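Local structure of PROTEIN (hypothetical protein EF0366) (Enterococcus faecalis, 1VPY) at residues L114-T128 with F142-W156. The protein is of unknown function but belongs to the DUF72 family and adopts a TIM alpha/beta barrel fold. Sequence-based numbering, arbitrary orientation.
Sequences LFAFLVQFSGTFGCT and FKDLPIAIELRNNSW
Strands 114-120 and 147-150 run parallel, their directions 32° apart, joined by five backbone hydrogen bonds that begin with Phe117 N to Pro146 O (3.0 Å) and end with Phe121 N to Glu150 O (2.9 Å). Side chains alternate between the two faces. Phe117, Val119, Ile147 and Ile149 lie on the side covered by helices, where branched and aromatic groups fill the layer: Ile147 CD1 meets Phe117 CB at 3.7 Å, and the Phe142 ring meets that of Phe117 obliquely. Small Ala148 and polar Gln120 and Glu150 face the barrel interior. Gln120 and Glu150 run side by side, and the Gln120 amide, bent at chi2 (-90°), stacks over one face of the Arg152 guanidinium, the planes 19° apart. Arg152 NH1 forms a salt bridge with Glu150 OE2, though its hydrogen-bond geometry is weak; Glu150 OE1 forms a salt bridge with Arg204, OE2 also hydrogen-bonds His206, and Gln120 OE1 accepts from Lys76. Beyond the strands, Asn153 suits its turn by using both ends of its amide: ND2 gives a nearly straight bond to Gly123 O (2.7 Å), and OD1 accepts from Ser155 N, closing an Asx turn, and from Ser155 OG on the opposite face of its plane. Ser155 OG in turn accepts from Cys127 N (3.0 Å). Trp156, both flat and a donor, bonds through NE1 to Phe125 O (3.0 Å) near the indole plane, while Cys127 CA sits over the six-membered ring of Trp156, 3.6 Å from the centroid, in a CH-pi contact. Linked in sequence through helix 129-141, the two neighbouring strands form a beta-alpha-beta unit, the building block of the eight-stranded TIM barrel.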
loop_
_atom_site.group_PDB
_atom_site.type_symbol
_atom_site.label_atom_id
_atom_site.label_comp_id
_atom_site.label_asym_id
_atom_site.label_seq_id
_atom_site.Cartn_x
_atom_site.Cartn_y
_atom_site.Cartn_z
ATOM N N LEU A 114 6.130 -1.010 -11.480
ATOM C CA LEU A 114 4.987 -0.865 -10.589
ATOM C C LEU A 114 4.857 -2.103 -9.714
ATOM O O LEU A 114 4.680 -3.210 -10.216
ATOM C CB LEU A 114 3.705 -0.640 -11.391
ATOM C CG LEU A 114 2.355 -0.679 -10.675
ATOM C CD1 LEU A 114 2.188 0.497 -9.719
ATOM C CD2 LEU A 114 1.237 -0.704 -11.699
ATOM N N PHE A 115 4.966 -1.915 -8.403
ATOM C CA PHE A 115 4.629 -2.983 -7.484
ATOM C C PHE A 115 3.092 -3.111 -7.384
ATOM O O PHE A 115 2.538 -4.184 -7.629
ATOM C CB PHE A 115 5.284 -2.770 -6.120
ATOM C CG PHE A 115 5.125 -3.930 -5.190
ATOM C CD1 PHE A 115 5.954 -5.033 -5.289
ATOM C CD2 PHE A 115 4.140 -3.923 -4.212
ATOM C CE1 PHE A 115 5.811 -6.116 -4.428
ATOM C CE2 PHE A 115 3.990 -5.002 -3.344
ATOM C CZ PHE A 115 4.834 -6.102 -3.461
ATOM N N ALA A 116 2.413 -2.014 -7.062
ATOM C CA ALA A 116 0.953 -1.996 -7.037
ATOM C C ALA A 116 0.425 -0.573 -6.910
ATOM O O ALA A 116 1.133 0.303 -6.408
ATOM C CB ALA A 116 0.427 -2.857 -5.894
ATOM N N PHE A 117 -0.796 -0.337 -7.388
ATOM C CA PHE A 117 -1.529 0.870 -7.004
ATOM C C PHE A 117 -2.179 0.633 -5.651
ATOM O O PHE A 117 -2.893 -0.359 -5.474
ATOM C CB PHE A 117 -2.598 1.242 -8.036
ATOM C CG PHE A 117 -2.036 1.760 -9.321
ATOM C CD1 PHE A 117 -1.309 2.945 -9.350
ATOM C CD2 PHE A 117 -2.230 1.066 -10.504
ATOM C CE1 PHE A 117 -0.778 3.425 -10.540
ATOM C CE2 PHE A 117 -1.701 1.535 -11.703
ATOM C CZ PHE A 117 -0.973 2.714 -11.722
ATOM N N LEU A 118 -1.918 1.516 -4.692
ATOM C CA LEU A 118 -2.549 1.390 -3.381
ATOM C C LEU A 118 -3.821 2.210 -3.346
ATOM O O LEU A 118 -3.791 3.423 -3.495
ATOM C CB LEU A 118 -1.603 1.776 -2.230
ATOM C CG LEU A 118 -2.238 2.014 -0.851
ATOM C CD1 LEU A 118 -2.819 0.743 -0.214
ATOM C CD2 LEU A 118 -1.245 2.676 0.076
ATOM N N VAL A 119 -4.942 1.524 -3.182
ATOM C CA VAL A 119 -6.224 2.186 -2.987
ATOM C C VAL A 119 -6.565 2.004 -1.511
ATOM O O VAL A 119 -6.930 0.909 -1.074
ATOM C CB VAL A 119 -7.326 1.594 -3.898
ATOM C CG1 VAL A 119 -8.609 2.398 -3.791
ATOM C CG2 VAL A 119 -6.862 1.538 -5.351
ATOM N N GLN A 120 -6.418 3.087 -0.751
ATOM C CA GLN A 120 -6.545 3.054 0.699
ATOM C C GLN A 120 -7.799 3.819 1.151
ATOM O O GLN A 120 -7.890 5.032 0.950
ATOM C CB GLN A 120 -5.263 3.632 1.312
ATOM C CG GLN A 120 -5.219 3.678 2.831
ATOM C CD GLN A 120 -5.771 4.970 3.376
ATOM O OE1 GLN A 120 -5.260 6.057 3.083
ATOM N NE2 GLN A 120 -6.825 4.866 4.171
ATOM N N PHE A 121 -8.753 3.109 1.757
ATOM C CA PHE A 121 -10.056 3.691 2.133
ATOM C C PHE A 121 -10.123 4.190 3.568
ATOM O O PHE A 121 -9.319 3.814 4.409
ATOM C CB PHE A 121 -11.191 2.690 1.890
ATOM C CG PHE A 121 -11.396 2.353 0.446
ATOM C CD1 PHE A 121 -12.203 3.147 -0.357
ATOM C CD2 PHE A 121 -10.766 1.254 -0.118
ATOM C CE1 PHE A 121 -12.392 2.845 -1.701
ATOM C CE2 PHE A 121 -10.948 0.942 -1.460
ATOM C CZ PHE A 121 -11.769 1.742 -2.252
ATOM N N SER A 122 -11.106 5.032 3.846
ATOM C CA SER A 122 -11.281 5.600 5.181
ATOM C C SER A 122 -11.995 4.665 6.146
ATOM O O SER A 122 -12.523 3.616 5.756
ATOM C CB SER A 122 -12.045 6.910 5.086
ATOM O OG SER A 122 -11.299 7.832 4.326
ATOM N N GLY A 123 -12.010 5.068 7.412
ATOM C CA GLY A 123 -12.711 4.337 8.457
ATOM C C GLY A 123 -14.207 4.275 8.228
ATOM O O GLY A 123 -14.878 3.403 8.771
ATOM N N THR A 124 -14.721 5.194 7.410
ATOM C CA THR A 124 -16.158 5.290 7.117
ATOM C C THR A 124 -16.580 4.381 5.954
ATOM O O THR A 124 -17.775 4.145 5.742
ATOM C CB THR A 124 -16.571 6.741 6.792
ATOM O OG1 THR A 124 -15.995 7.132 5.539
ATOM C CG2 THR A 124 -16.110 7.697 7.888
ATOM N N PHE A 125 -15.591 3.887 5.206
ATOM C CA PHE A 125 -15.802 2.946 4.103
ATOM C C PHE A 125 -15.827 1.521 4.651
ATOM O O PHE A 125 -14.780 0.877 4.811
ATOM C CB PHE A 125 -14.677 3.108 3.076
ATOM C CG PHE A 125 -14.863 2.310 1.807
ATOM C CD1 PHE A 125 -14.375 1.006 1.703
ATOM C CD2 PHE A 125 -15.483 2.881 0.697
ATOM C CE1 PHE A 125 -14.521 0.277 0.523
ATOM C CE2 PHE A 125 -15.632 2.161 -0.490
ATOM C CZ PHE A 125 -15.150 0.855 -0.575
ATOM N N GLY A 126 -17.028 1.038 4.945
ATOM C CA GLY A 126 -17.203 -0.273 5.551
ATOM C C GLY A 126 -17.947 -1.246 4.664
ATOM O O GLY A 126 -18.309 -0.918 3.534
ATOM N N CYS A 127 -18.170 -2.446 5.192
ATOM C CA CYS A 127 -18.821 -3.539 4.473
ATOM C C CYS A 127 -20.284 -3.214 4.161
ATOM O O CYS A 127 -21.178 -3.434 4.983
ATOM C CB CYS A 127 -18.700 -4.833 5.289
ATOM S SG CYS A 127 -19.472 -6.302 4.584
ATOM N N THR A 128 -20.505 -2.663 2.972
ATOM C CA THR A 128 -21.842 -2.355 2.487
ATOM C C THR A 128 -21.975 -2.781 1.023
ATOM O O THR A 128 -21.003 -2.711 0.255
ATOM C CB THR A 128 -22.229 -0.852 2.712
ATOM O OG1 THR A 128 -23.640 -0.674 2.531
ATOM C CG2 THR A 128 -21.485 0.085 1.776
ATOM N N PHE A 142 -9.322 -0.594 -13.455
ATOM C CA PHE A 142 -7.904 -0.928 -13.452
ATOM C C PHE A 142 -7.561 -2.210 -14.205
ATOM O O PHE A 142 -6.596 -2.893 -13.862
ATOM C CB PHE A 142 -7.359 -0.938 -12.026
ATOM C CG PHE A 142 -7.166 0.435 -11.454
ATOM C CD1 PHE A 142 -5.988 1.144 -11.689
ATOM C CD2 PHE A 142 -8.167 1.036 -10.692
ATOM C CE1 PHE A 142 -5.811 2.425 -11.160
ATOM C CE2 PHE A 142 -7.996 2.311 -10.165
ATOM C CZ PHE A 142 -6.818 3.005 -10.399
ATOM N N LYS A 143 -8.354 -2.518 -15.232
ATOM C CA LYS A 143 -8.072 -3.601 -16.177
ATOM C C LYS A 143 -7.353 -4.767 -15.508
ATOM O O LYS A 143 -7.904 -5.394 -14.603
ATOM C CB LYS A 143 -7.276 -3.071 -17.381
ATOM N N ASP A 144 -6.121 -5.040 -15.931
ATOM C CA ASP A 144 -5.351 -6.158 -15.384
ATOM C C ASP A 144 -4.155 -5.671 -14.572
ATOM O O ASP A 144 -3.130 -6.350 -14.483
ATOM C CB ASP A 144 -4.902 -7.087 -16.511
ATOM C CG ASP A 144 -6.070 -7.662 -17.289
ATOM O OD1 ASP A 144 -6.744 -8.583 -16.765
ATOM O OD2 ASP A 144 -6.311 -7.191 -18.427
ATOM N N LEU A 145 -4.307 -4.497 -13.965
ATOM C CA LEU A 145 -3.242 -3.846 -13.208
ATOM C C LEU A 145 -3.231 -4.322 -11.754
ATOM O O LEU A 145 -4.296 -4.602 -11.190
ATOM C CB LEU A 145 -3.394 -2.321 -13.280
ATOM C CG LEU A 145 -3.192 -1.694 -14.662
ATOM C CD1 LEU A 145 -3.592 -0.240 -14.656
ATOM C CD2 LEU A 145 -1.747 -1.860 -15.143
ATOM N N PRO A 146 -2.029 -4.418 -11.144
ATOM C CA PRO A 146 -1.909 -4.895 -9.763
ATOM C C PRO A 146 -2.450 -3.877 -8.755
ATOM O O PRO A 146 -1.914 -2.776 -8.639
ATOM C CB PRO A 146 -0.399 -5.079 -9.589
ATOM C CG PRO A 146 0.214 -4.122 -10.565
ATOM C CD PRO A 146 -0.716 -4.079 -11.732
ATOM N N ILE A 147 -3.511 -4.249 -8.044
ATOM C CA ILE A 147 -4.153 -3.348 -7.089
ATOM C C ILE A 147 -4.031 -3.863 -5.656
ATOM O O ILE A 147 -4.470 -4.971 -5.343
ATOM C CB ILE A 147 -5.647 -3.120 -7.423
ATOM C CG1 ILE A 147 -5.817 -2.561 -8.841
ATOM C CG2 ILE A 147 -6.296 -2.205 -6.397
ATOM C CD1 ILE A 147 -5.043 -1.283 -9.121
ATOM N N ALA A 148 -3.417 -3.055 -4.797
ATOM C CA ALA A 148 -3.377 -3.345 -3.382
ATOM C C ALA A 148 -4.469 -2.524 -2.714
ATOM O O ALA A 148 -4.473 -1.290 -2.795
ATOM C CB ALA A 148 -2.016 -3.012 -2.809
ATOM N N ILE A 149 -5.409 -3.214 -2.078
ATOM C CA ILE A 149 -6.540 -2.573 -1.402
ATOM C C ILE A 149 -6.231 -2.508 0.092
ATOM O O ILE A 149 -5.819 -3.507 0.690
ATOM C CB ILE A 149 -7.859 -3.386 -1.628
ATOM C CG1 ILE A 149 -8.264 -3.428 -3.114
ATOM C CG2 ILE A 149 -8.981 -2.911 -0.714
ATOM C CD1 ILE A 149 -8.841 -2.141 -3.680
ATOM N N GLU A 150 -6.413 -1.332 0.684
ATOM C CA GLU A 150 -6.329 -1.175 2.140
ATOM C C GLU A 150 -7.626 -0.637 2.740
ATOM O O GLU A 150 -8.218 0.286 2.192
ATOM C CB GLU A 150 -5.175 -0.262 2.530
ATOM C CG GLU A 150 -4.864 -0.344 4.003
ATOM C CD GLU A 150 -3.837 0.663 4.448
ATOM O OE1 GLU A 150 -2.799 0.817 3.763
ATOM O OE2 GLU A 150 -4.070 1.288 5.503
ATOM N N LEU A 151 -8.036 -1.210 3.875
ATOM C CA LEU A 151 -9.261 -0.810 4.590
ATOM C C LEU A 151 -8.960 -0.339 6.024
ATOM O O LEU A 151 -7.999 -0.811 6.642
ATOM C CB LEU A 151 -10.252 -1.981 4.635
ATOM C CG LEU A 151 -10.430 -2.874 3.399
ATOM C CD1 LEU A 151 -10.945 -4.241 3.790
ATOM C CD2 LEU A 151 -11.332 -2.239 2.359
ATOM N N ARG A 152 -9.779 0.590 6.538
ATOM C CA ARG A 152 -9.670 1.090 7.928
ATOM C C ARG A 152 -10.943 0.853 8.727
ATOM O O ARG A 152 -11.200 1.556 9.709
ATOM C CB ARG A 152 -9.359 2.594 7.988
ATOM C CG ARG A 152 -7.995 3.001 7.499
ATOM C CD ARG A 152 -7.374 4.103 8.353
ATOM N NE ARG A 152 -6.261 4.769 7.667
ATOM C CZ ARG A 152 -5.149 4.160 7.250
ATOM N NH1 ARG A 152 -4.986 2.858 7.435
ATOM N NH2 ARG A 152 -4.193 4.848 6.634
ATOM N N ASN A 153 -11.740 -0.123 8.310
ATOM C CA ASN A 153 -13.000 -0.430 8.989
ATOM C C ASN A 153 -13.103 -1.913 9.319
ATOM O O ASN A 153 -12.963 -2.762 8.438
ATOM C CB ASN A 153 -14.184 0.020 8.131
ATOM C CG ASN A 153 -15.503 -0.129 8.842
ATOM O OD1 ASN A 153 -16.005 -1.238 9.019
ATOM N ND2 ASN A 153 -16.083 0.992 9.248
ATOM N N ASN A 154 -13.365 -2.222 10.585
ATOM C CA ASN A 154 -13.330 -3.607 11.060
ATOM C C ASN A 154 -14.526 -4.484 10.670
ATOM O O ASN A 154 -14.488 -5.696 10.896
ATOM C CB ASN A 154 -13.126 -3.657 12.575
ATOM C CG ASN A 154 -14.430 -3.539 13.338
ATOM O OD1 ASN A 154 -14.913 -4.516 13.913
ATOM N ND2 ASN A 154 -15.019 -2.348 13.329
ATOM N N SER A 155 -15.578 -3.892 10.102
ATOM C CA SER A 155 -16.767 -4.669 9.714
ATOM C C SER A 155 -16.445 -5.640 8.579
ATOM O O SER A 155 -17.021 -6.727 8.507
ATOM C CB SER A 155 -17.959 -3.770 9.353
ATOM O OG SER A 155 -17.778 -3.125 8.102
ATOM N N TRP A 156 -15.520 -5.235 7.707
ATOM C CA TRP A 156 -14.928 -6.113 6.691
ATOM C C TRP A 156 -14.286 -7.357 7.310
ATOM O O TRP A 156 -14.168 -8.391 6.653
ATOM C CB TRP A 156 -13.838 -5.375 5.911
ATOM C CG TRP A 156 -14.297 -4.194 5.108
ATOM C CD1 TRP A 156 -14.079 -2.875 5.394
ATOM C CD2 TRP A 156 -15.025 -4.219 3.873
ATOM N NE1 TRP A 156 -14.633 -2.080 4.421
ATOM C CE2 TRP A 156 -15.224 -2.878 3.477
ATOM C CE3 TRP A 156 -15.536 -5.244 3.065
ATOM C CZ2 TRP A 156 -15.905 -2.536 2.305
ATOM C CZ3 TRP A 156 -16.220 -4.901 1.904
ATOM C CH2 TRP A 156 -16.395 -3.557 1.536
#